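Local atomic coordinates of NAD dependent epimerase/dehydratase family (uncultured archaeon MedDCM-OCT-S05-C57, PDB entry 5Y1F), a protein that probably oxidises L-threonine at its 3-position as an NAD-dependent dehydrogenase, working as a monomer that binds the dinucleotide. Residues 185-190 and 224-229. Sequence-based numbering, arbitrary orientation. Where two conformers were deposited one is given.
With NAD (nicotinamide-adenine-dinucleotide), chain B.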
ATOM      1  N   GLY A 185      -1.605   5.239   5.407  1.00  7.20           N
ATOM      2  CA  GLY A 185      -1.951   4.009   6.112  1.00  7.60           C
ATOM      3  C   GLY A 185      -3.243   3.444   5.565  1.00  7.26           C
ATOM      4  O   GLY A 185      -4.219   4.189   5.492  1.00  9.10           O
ATOM      5  N   LEU A 186      -3.320   2.151   5.292  1.00  7.49           N
ATOM      6  CA  LEU A 186      -4.502   1.563   4.655  1.00  6.68           C
ATOM      7  C   LEU A 186      -5.230   0.681   5.645  1.00  7.36           C
ATOM      8  O   LEU A 186      -4.632  -0.120   6.363  1.00  8.04           O
ATOM      9  CB  LEU A 186      -4.158   0.806   3.385  1.00  7.60           C
ATOM     10  CG  LEU A 186      -3.438   1.614   2.325  1.00  7.50           C
ATOM     11  CD1 LEU A 186      -3.191   0.792   1.085  1.00  8.98           C
ATOM     12  CD2 LEU A 186      -4.150   2.886   1.984  1.00  7.76           C
ATOM     13  N   ILE A 187      -6.565   0.772   5.626  1.00  7.27           N
ATOM     14  CA  ILE A 187      -7.411   0.046   6.570  1.00  7.54           C
ATOM     15  C   ILE A 187      -8.337  -0.870   5.793  1.00  7.41           C
ATOM     16  O   ILE A 187      -8.937  -0.467   4.800  1.00  8.50           O
ATOM     17  CB  ILE A 187      -8.243   1.046   7.393  1.00  8.21           C
ATOM     18  CG1 ILE A 187      -7.303   1.903   8.262  1.00  8.79           C
ATOM     19  CG2 ILE A 187      -9.275   0.367   8.246  1.00  8.06           C
ATOM     20  CD1 ILE A 187      -7.929   3.164   8.843  1.00  9.16           C
ATOM     21  N   SER A 188      -8.398  -2.133   6.201  1.00  7.60           N
ATOM     22  CA  SER A 188      -9.218  -3.127   5.542  1.00  8.13           C
ATOM     23  C   SER A 188      -9.589  -4.187   6.565  1.00  8.33           C
ATOM     24  O   SER A 188      -8.915  -4.313   7.592  1.00  9.22           O
ATOM     25  CB  SER A 188      -8.453  -3.772   4.385  1.00  8.79           C
ATOM     26  OG  SER A 188      -7.349  -4.519   4.890  1.00  9.17           O
ATOM     27  N   TRP A 189     -10.614  -4.969   6.217  1.00  8.83           N
ATOM     28  CA  TRP A 189     -11.039  -6.123   7.050  1.00  9.06           C
ATOM     29  C   TRP A 189     -10.784  -7.438   6.396  1.00 10.42           C
ATOM     30  O   TRP A 189     -10.799  -8.455   7.102  1.00 11.71           O
ATOM     31  CB  TRP A 189     -12.481  -5.995   7.469  1.00 10.18           C
ATOM     32  CG  TRP A 189     -13.440  -5.904   6.308  1.00 10.32           C
ATOM     33  CD1 TRP A 189     -13.865  -4.804   5.679  1.00 10.56           C
ATOM     34  CD2 TRP A 189     -13.985  -7.015   5.600  1.00 12.03           C
ATOM     35  NE1 TRP A 189     -14.659  -5.135   4.617  1.00 12.35           N
ATOM     36  CE2 TRP A 189     -14.711  -6.500   4.524  1.00 11.48           C
ATOM     37  CE3 TRP A 189     -13.896  -8.401   5.766  1.00 11.67           C
ATOM     38  CZ2 TRP A 189     -15.435  -7.331   3.632  1.00 13.08           C
ATOM     39  CZ3 TRP A 189     -14.575  -9.228   4.866  1.00 12.98           C
ATOM     40  CH2 TRP A 189     -15.324  -8.676   3.812  1.00 13.65           C
ATOM     41  N   LYS A 190     -10.536  -7.508   5.115  1.00 10.55           N
ATOM     42  CA  LYS A 190     -10.381  -8.816   4.445  1.00 11.61           C
ATOM     43  C   LYS A 190      -9.091  -9.541   4.734  1.00 12.61           C
ATOM     44  O   LYS A 190      -8.993 -10.743   4.529  1.00 17.60           O
ATOM     45  CB  LYS A 190     -10.502  -8.699   2.948  1.00 12.71           C
ATOM     46  CG  LYS A 190     -11.921  -8.483   2.477  1.00 14.73           C
ATOM     47  CD  LYS A 190     -11.986  -8.590   0.965  1.00 17.85           C
ATOM     48  CE  LYS A 190     -13.420  -8.650   0.506  1.00 19.35           C
ATOM     49  NZ  LYS A 190     -13.465  -8.684  -0.984  1.00 21.73           N
ATOM     50  N   LEU A 224      -2.023  10.034  11.853  1.00  8.89           N
ATOM     51  CA  LEU A 224      -1.380   9.722  10.571  1.00  8.12           C
ATOM     52  C   LEU A 224      -2.412   9.802   9.454  1.00  8.31           C
ATOM     53  O   LEU A 224      -3.631   9.635   9.686  1.00 10.30           O
ATOM     54  CB  LEU A 224      -0.799   8.335  10.584  1.00  9.62           C
ATOM     55  CG  LEU A 224       0.374   8.104  11.498  1.00 10.13           C
ATOM     56  CD1 LEU A 224       0.807   6.668  11.557  1.00 10.80           C
ATOM     57  CD2 LEU A 224       1.555   8.991  11.087  1.00 10.93           C
ATOM     58  N   PRO A 225      -1.956  10.052   8.234  1.00  7.74           N
ATOM     59  CA  PRO A 225      -2.814   9.954   7.060  1.00  7.84           C
ATOM     60  C   PRO A 225      -3.271   8.499   6.887  1.00  6.97           C
ATOM     61  O   PRO A 225      -2.474   7.578   6.960  1.00  7.66           O
ATOM     62  CB  PRO A 225      -1.890  10.373   5.918  1.00  8.87           C
ATOM     63  CG  PRO A 225      -0.740  11.043   6.531  1.00  8.65           C
ATOM     64  CD  PRO A 225      -0.580  10.361   7.855  1.00  7.91           C
ATOM     65  N   MET A 226      -4.583   8.317   6.722  0.50  6.92           N
ATOM     66  CA  MET A 226      -5.218   6.988   6.596  0.50  7.61           C
ATOM     67  C   MET A 226      -6.212   7.005   5.426  0.50  7.53           C
ATOM     68  O   MET A 226      -6.786   8.034   5.068  0.50  7.67           O
ATOM     69  CB  MET A 226      -5.986   6.664   7.880  0.50  7.90           C
ATOM     70  CG  MET A 226      -5.124   6.435   9.118  0.50  8.80           C
ATOM     71  SD  MET A 226      -4.366   4.794   9.163  0.50  7.66           S
ATOM     72  CE  MET A 226      -3.585   4.840  10.787  0.50  9.13           C
ATOM     73  N   MET A 227      -6.509   5.811   4.939  1.00  7.03           N
ATOM     74  CA  MET A 227      -7.436   5.630   3.836  1.00  7.18           C
ATOM     75  C   MET A 227      -8.039   4.249   3.908  1.00  7.92           C
ATOM     76  O   MET A 227      -7.357   3.263   4.178  1.00  7.44           O
ATOM     77  CB  MET A 227      -6.687   5.837   2.520  1.00  6.75           C
ATOM     78  CG  MET A 227      -7.537   5.728   1.262  1.00  7.40           C
ATOM     79  SD  MET A 227      -6.660   6.079  -0.263  1.00  8.84           S
ATOM     80  CE  MET A 227      -6.195   7.795  -0.041  1.00  9.17           C
ATOM     81  N   PHE A 228      -9.339   4.178   3.617  1.00  7.09           N
ATOM     82  CA  PHE A 228      -9.991   2.844   3.511  1.00  6.86           C
ATOM     83  C   PHE A 228      -9.552   2.136   2.234  1.00  6.90           C
ATOM     84  O   PHE A 228      -9.360   2.766   1.207  1.00  7.08           O
ATOM     85  CB  PHE A 228     -11.509   3.015   3.562  1.00  8.00           C
ATOM     86  CG  PHE A 228     -12.256   1.705   3.649  1.00  8.11           C
ATOM     87  CD1 PHE A 228     -13.283   1.417   2.742  1.00  9.37           C
ATOM     88  CD2 PHE A 228     -11.940   0.764   4.576  1.00  8.85           C
ATOM     89  CE1 PHE A 228     -13.966   0.195   2.776  1.00 11.43           C
ATOM     90  CE2 PHE A 228     -12.616  -0.456   4.645  1.00  9.39           C
ATOM     91  CZ  PHE A 228     -13.610  -0.729   3.724  1.00 11.48           C
ATOM     92  N   MET A 229      -9.385   0.829   2.315  1.00  6.40           N
ATOM     93  CA  MET A 229      -8.874   0.083   1.174  1.00  6.89           C
ATOM     94  C   MET A 229      -9.649   0.305  -0.101  1.00  7.38           C
ATOM     95  O   MET A 229      -9.018   0.364  -1.158  1.00  7.96           O
ATOM     96  CB  MET A 229      -8.762  -1.391   1.540  1.00  7.81           C
ATOM     97  CG  MET A 229      -8.040  -2.246   0.536  1.00  8.26           C
ATOM     98  SD  MET A 229      -6.303  -1.798   0.288  1.00  9.17           S
ATOM     99  CE  MET A 229      -5.592  -2.423   1.789  1.00  8.85           C
TER
HETATM  100  PA  NAD B 401       1.983  -6.828   2.799  1.00  9.07           P
HETATM  101  O1A NAD B 401       0.572  -7.150   3.326  1.00  8.86           O
HETATM  102  O2A NAD B 401       3.169  -7.099   3.748  1.00 10.19           O
HETATM  103  O5B NAD B 401       2.152  -7.676   1.425  1.00  9.84           O
HETATM  104  C5B NAD B 401       3.431  -7.817   0.842  1.00 10.06           C
HETATM  105  C4B NAD B 401       3.536  -9.200   0.274  1.00 10.04           C
HETATM  106  O4B NAD B 401       4.891  -9.255  -0.205  1.00  9.36           O
HETATM  107  C3B NAD B 401       3.374 -10.307   1.303  1.00  9.83           C
HETATM  108  O3B NAD B 401       2.318 -11.147   0.896  1.00 10.64           O
HETATM  109  C2B NAD B 401       4.735 -11.018   1.295  1.00  9.61           C
HETATM  110  O2B NAD B 401       4.689 -12.454   1.391  1.00 10.83           O
HETATM  111  C1B NAD B 401       5.317 -10.589  -0.036  1.00  8.85           C
HETATM  112  N9A NAD B 401       6.791 -10.672  -0.012  1.00  9.10           N
HETATM  113  C8A NAD B 401       7.609 -10.361   1.013  1.00 10.02           C
HETATM  114  N7A NAD B 401       8.873 -10.654   0.711  1.00  9.94           N
HETATM  115  C5A NAD B 401       8.834 -11.198  -0.505  1.00  8.67           C
HETATM  116  C6A NAD B 401       9.844 -11.755  -1.414  1.00  9.59           C
HETATM  117  N6A NAD B 401      11.153 -11.797  -1.065  1.00 10.11           N
HETATM  118  N1A NAD B 401       9.442 -12.183  -2.607  1.00 10.60           N
HETATM  119  C2A NAD B 401       8.162 -12.187  -2.936  1.00  9.13           C
HETATM  120  N3A NAD B 401       7.188 -11.685  -2.177  1.00  9.34           N
HETATM  121  C4A NAD B 401       7.485 -11.197  -0.982  1.00  9.18           C
HETATM  122  O3  NAD B 401       2.111  -5.319   2.281  1.00  8.25           O
HETATM  123  PN  NAD B 401       0.917  -4.371   1.755  1.00  8.19           P
HETATM  124  O1N NAD B 401      -0.089  -5.183   0.928  1.00  8.01           O
HETATM  125  O2N NAD B 401       0.351  -3.590   2.924  1.00  9.11           O
HETATM  126  O5D NAD B 401       1.754  -3.375   0.793  1.00  9.23           O
HETATM  127  C5D NAD B 401       1.863  -3.650  -0.568  1.00  8.32           C
HETATM  128  C4D NAD B 401       2.652  -2.475  -1.162  1.00  8.50           C
HETATM  129  O4D NAD B 401       2.005  -1.225  -0.803  1.00  8.63           O
HETATM  130  C3D NAD B 401       4.081  -2.400  -0.670  1.00  7.52           C
HETATM  131  O3D NAD B 401       4.894  -1.781  -1.703  1.00  8.93           O
HETATM  132  C2D NAD B 401       3.986  -1.373   0.474  1.00  7.99           C
HETATM  133  O2D NAD B 401       5.261  -0.721   0.693  1.00  8.65           O
HETATM  134  C1D NAD B 401       2.925  -0.413  -0.095  1.00  8.32           C
HETATM  135  N1N NAD B 401       2.245   0.354   0.969  1.00  7.72           N
HETATM  136  C2N NAD B 401       1.314  -0.199   1.804  1.00  7.62           C
HETATM  137  C3N NAD B 401       0.712   0.552   2.788  1.00  8.66           C
HETATM  138  C7N NAD B 401      -0.364  -0.001   3.717  1.00  9.53           C
HETATM  139  O7N NAD B 401      -0.795   0.710   4.585  1.00 12.65           O
HETATM  140  N7N NAD B 401      -0.831  -1.209   3.530  1.00  7.24           N
HETATM  141  C4N NAD B 401       1.056   1.886   2.926  1.00  9.38           C
HETATM  142  C5N NAD B 401       2.034   2.428   2.108  1.00  8.91           C
HETATM  143  C6N NAD B 401       2.610   1.637   1.132  1.00  8.37           C
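Leu-186 and Met-229 meet through the bends of the methionine chain: turns at chi2 (63°) and chi3 (74°) bring its methyl toward Leu-186, with CE 3.9 Å from Leu-186 CB. On the same face, CD2 of Leu-186 runs alongside Met-227 and touches its CB. The backbones pair in parallel, as four hydrogen bonds show: Gly-185 N to Pro-225 O, Met-227 N to Gly-185 O (2.9 Å), Ile-187 N to Met-227 O, and Met-229 N to Ile-187 O (2.8 Å). The last carries the pairing into the first turn of helix 229-241, for which Phe-228 is the N-cap residue; CD2 of the Phe-228 ring also lies obliquely 3.3 Å from Ile-187 O. On the other face the side chains of Ile-187 and Met-226, the latter in the conformer given, cross nearly at right angles, CD1 to SD 3.9 Å.

Leu-186 N donates to the nicotinamide amide oxygen O7N of NAD (3.0 Å). With CG beside its own backbone N (chi1 -57°), the leucine also packs CG and CD1 against the same carboxamide, CG lying 3.7 Å from C7N. With an alanine here, CG, CD1 and CD2 are gone, which would probably leave a gap beside the carboxamide and take away the apolar partner of Met-227 CB.

In this Rossmann-type fold, strand 178-187 continues the parallel sheet from strand 125-131, and strand 223-228 pairs antiparallel with 258-261. Helix 30-43 covers the Leu-186 face through Ile-31, whereas helices 199-211 and 312-326 pack on the face of Ile-187.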